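Local structure of protein yciO (Escherichia coli, 1K7J) at residues I17-R25 and I128-L136. The protein is of unknown function but may bind double-stranded RNA. Residues are numbered along the deposited sequence; the frame is centred on the assembly and turned at random.
Sequences INQAVEIVR and IAQALLEAL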
loop_
_atom_site.group_PDB
_atom_site.type_symbol
_atom_site.label_atom_id
_atom_site.label_comp_id
_atom_site.label_asym_id
_atom_site.label_seq_id
_atom_site.Cartn_x
_atom_site.Cartn_y
_atom_site.Cartn_z
ATOM N N ILE A 17 15.423 -8.405 2.245
ATOM C CA ILE A 17 14.634 -7.501 1.416
ATOM C C ILE A 17 14.694 -8.027 -0.019
ATOM O O ILE A 17 13.675 -8.113 -0.705
ATOM C CB ILE A 17 15.203 -6.062 1.449
ATOM C CG1 ILE A 17 14.941 -5.427 2.816
ATOM C CG2 ILE A 17 14.587 -5.220 0.334
ATOM C CD1 ILE A 17 13.460 -5.208 3.127
ATOM N N ASN A 18 15.893 -8.391 -0.467
ATOM C CA ASN A 18 16.058 -8.903 -1.823
ATOM C C ASN A 18 15.270 -10.191 -2.040
ATOM O O ASN A 18 14.615 -10.358 -3.069
ATOM C CB ASN A 18 17.541 -9.123 -2.143
ATOM C CG ASN A 18 18.297 -7.817 -2.329
ATOM O OD1 ASN A 18 17.692 -6.752 -2.457
ATOM N ND2 ASN A 18 19.624 -7.896 -2.358
ATOM N N GLN A 19 15.323 -11.101 -1.072
ATOM C CA GLN A 19 14.578 -12.349 -1.200
ATOM C C GLN A 19 13.077 -12.072 -1.269
ATOM O O GLN A 19 12.351 -12.722 -2.020
ATOM C CB GLN A 19 14.888 -13.285 -0.029
ATOM C CG GLN A 19 16.234 -13.975 -0.148
ATOM C CD GLN A 19 16.503 -14.924 1.002
ATOM O OE1 GLN A 19 15.644 -15.721 1.378
ATOM N NE2 GLN A 19 17.708 -14.853 1.561
ATOM N N ALA A 20 12.614 -11.099 -0.489
ATOM C CA ALA A 20 11.200 -10.743 -0.486
ATOM C C ALA A 20 10.802 -10.218 -1.862
ATOM O O ALA A 20 9.757 -10.582 -2.401
ATOM C CB ALA A 20 10.927 -9.682 0.579
ATOM N N VAL A 21 11.644 -9.363 -2.431
ATOM C CA VAL A 21 11.368 -8.796 -3.745
ATOM C C VAL A 21 11.363 -9.880 -4.825
ATOM O O VAL A 21 10.582 -9.814 -5.775
ATOM C CB VAL A 21 12.394 -7.691 -4.095
ATOM C CG1 VAL A 21 12.291 -7.315 -5.569
ATOM C CG2 VAL A 21 12.133 -6.462 -3.233
ATOM N N GLU A 22 12.223 -10.882 -4.685
ATOM C CA GLU A 22 12.251 -11.947 -5.678
ATOM C C GLU A 22 10.937 -12.724 -5.629
ATOM O O GLU A 22 10.433 -13.176 -6.659
ATOM C CB GLU A 22 13.436 -12.886 -5.440
ATOM C CG GLU A 22 13.636 -13.886 -6.566
ATOM C CD GLU A 22 13.585 -13.236 -7.943
ATOM O OE1 GLU A 22 14.383 -12.307 -8.201
ATOM O OE2 GLU A 22 12.741 -13.655 -8.768
ATOM N N ILE A 23 10.383 -12.877 -4.431
ATOM C CA ILE A 23 9.111 -13.571 -4.272
ATOM C C ILE A 23 8.027 -12.752 -4.977
ATOM O O ILE A 23 7.165 -13.304 -5.664
ATOM C CB ILE A 23 8.769 -13.753 -2.774
ATOM C CG1 ILE A 23 9.704 -14.810 -2.173
ATOM C CG2 ILE A 23 7.304 -14.145 -2.604
ATOM C CD1 ILE A 23 9.681 -14.887 -0.654
ATOM N N VAL A 24 8.079 -11.432 -4.816
ATOM C CA VAL A 24 7.111 -10.552 -5.464
ATOM C C VAL A 24 7.246 -10.638 -6.989
ATOM O O VAL A 24 6.248 -10.731 -7.703
ATOM C CB VAL A 24 7.310 -9.078 -5.015
ATOM C CG1 VAL A 24 6.463 -8.134 -5.879
ATOM C CG2 VAL A 24 6.924 -8.933 -3.553
ATOM N N ARG A 25 8.481 -10.619 -7.483
ATOM C CA ARG A 25 8.718 -10.683 -8.923
ATOM C C ARG A 25 8.212 -11.979 -9.546
ATOM O O ARG A 25 7.837 -12.003 -10.717
ATOM C CB ARG A 25 10.212 -10.492 -9.221
ATOM C CG ARG A 25 10.638 -9.031 -9.148
ATOM C CD ARG A 25 12.147 -8.840 -9.222
ATOM N NE ARG A 25 12.485 -7.419 -9.285
ATOM C CZ ARG A 25 13.689 -6.915 -9.025
ATOM N NH1 ARG A 25 14.690 -7.712 -8.675
ATOM N NH2 ARG A 25 13.892 -5.607 -9.123
ATOM N N ILE A 128 11.541 -0.586 6.065
ATOM C CA ILE A 128 11.293 -1.840 5.359
ATOM C C ILE A 128 10.527 -1.635 4.055
ATOM O O ILE A 128 10.930 -2.147 3.012
ATOM C CB ILE A 128 10.554 -2.861 6.260
ATOM C CG1 ILE A 128 11.512 -3.367 7.346
ATOM C CG2 ILE A 128 10.052 -4.041 5.431
ATOM C CD1 ILE A 128 10.865 -4.301 8.367
ATOM N N ALA A 129 9.435 -0.876 4.103
ATOM C CA ALA A 129 8.647 -0.639 2.898
ATOM C C ALA A 129 9.480 0.114 1.863
ATOM O O ALA A 129 9.449 -0.214 0.677
ATOM C CB ALA A 129 7.382 0.143 3.237
ATOM N N GLN A 130 10.231 1.118 2.307
ATOM C CA GLN A 130 11.063 1.871 1.381
ATOM C C GLN A 130 12.122 0.975 0.742
ATOM O O GLN A 130 12.395 1.084 -0.454
ATOM C CB GLN A 130 11.729 3.046 2.096
ATOM C CG GLN A 130 10.849 4.290 2.169
ATOM C CD GLN A 130 10.602 4.895 0.800
ATOM O OE1 GLN A 130 11.531 5.065 0.013
ATOM N NE2 GLN A 130 9.351 5.233 0.514
ATOM N N ALA A 131 12.704 0.076 1.532
ATOM C CA ALA A 131 13.724 -0.831 1.018
ATOM C C ALA A 131 13.127 -1.775 -0.027
ATOM O O ALA A 131 13.744 -2.044 -1.058
ATOM C CB ALA A 131 14.347 -1.634 2.165
ATOM N N LEU A 132 11.924 -2.278 0.239
ATOM C CA LEU A 132 11.264 -3.174 -0.704
ATOM C C LEU A 132 11.027 -2.460 -2.034
ATOM O O LEU A 132 11.291 -3.012 -3.108
ATOM C CB LEU A 132 9.925 -3.660 -0.132
ATOM C CG LEU A 132 9.985 -4.639 1.047
ATOM C CD1 LEU A 132 8.587 -4.842 1.628
ATOM C CD2 LEU A 132 10.567 -5.969 0.582
ATOM N N LEU A 133 10.537 -1.228 -1.966
ATOM C CA LEU A 133 10.263 -0.465 -3.177
ATOM C C LEU A 133 11.540 -0.140 -3.937
ATOM O O LEU A 133 11.575 -0.227 -5.161
ATOM C CB LEU A 133 9.499 0.814 -2.830
ATOM C CG LEU A 133 8.104 0.545 -2.253
ATOM C CD1 LEU A 133 7.476 1.854 -1.804
ATOM C CD2 LEU A 133 7.230 -0.158 -3.296
ATOM N N GLU A 134 12.595 0.227 -3.216
ATOM C CA GLU A 134 13.864 0.539 -3.864
ATOM C C GLU A 134 14.374 -0.675 -4.636
ATOM O O GLU A 134 14.856 -0.551 -5.762
ATOM C CB GLU A 134 14.910 0.955 -2.828
ATOM C CG GLU A 134 16.208 1.459 -3.443
ATOM C CD GLU A 134 17.260 1.784 -2.398
ATOM O OE1 GLU A 134 16.905 2.386 -1.362
ATOM O OE2 GLU A 134 18.443 1.447 -2.618
ATOM N N ALA A 135 14.266 -1.852 -4.029
ATOM C CA ALA A 135 14.730 -3.075 -4.674
ATOM C C ALA A 135 13.826 -3.491 -5.831
ATOM O O ALA A 135 14.309 -3.985 -6.854
ATOM C CB ALA A 135 14.823 -4.202 -3.648
ATOM N N LEU A 136 12.520 -3.291 -5.679
ATOM C CA LEU A 136 11.570 -3.663 -6.727
ATOM C C LEU A 136 11.730 -2.784 -7.967
ATOM O O LEU A 136 11.655 -3.272 -9.094
ATOM C CB LEU A 136 10.135 -3.575 -6.198
ATOM C CG LEU A 136 9.014 -3.990 -7.161
ATOM C CD1 LEU A 136 9.216 -5.424 -7.623
ATOM C CD2 LEU A 136 7.673 -3.840 -6.459
HETATM O O HOH W 1 10.199 -5.429 -10.639
#
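Ile17 holds CG1 anti to its carbonyl carbon (chi1 -71°), which carries CD1 to Ala131 CB at 3.8 Å, while CG2, anti to the backbone N, rests on Ala131 O. This knob fills a hole made by Ile128, Ala131, Leu132 and Ala135, where the two alanines suit their places because a lone methyl lets the branched chain sink between them. Were Ile17 cut back to an alanine, the hole would probably be left part-filled and Leu132 CD2 would lose its CD1 neighbour. Leu132 also sends CD2 against Ala20 CB (3.7 Å). One turn on, Val21 divides its methyls, CG2 pressing on Ala135 CB at 3.5 Å and CG1 lying over Leu136 CA. Helices 14-25 and 127-136 pack across each other on the mixed sheet of the YrdC-like fold, segments 17-25 and 128-136 crossing at -59° with a closest axis approach of 9.2 Å; Ala20 and Leu132 both reach Ile172 of strand 170-173 beneath. At the C-terminal end Arg25, long enough to span the groove, extends from CG to NE past Leu136. Its NH2 donates to Leu136 O (3.2 Å, N-H...O angle 155°) from above the carbonyl plane; Ala135 O is close to NH2 but not hydrogen-bonded to it. Val21 CG1 lies over one guanidinium face, offset toward the rim. A water at the guanidinium edge donates to Leu136 O and weakly accepts from Arg25 NE, giving this carbonyl two donors.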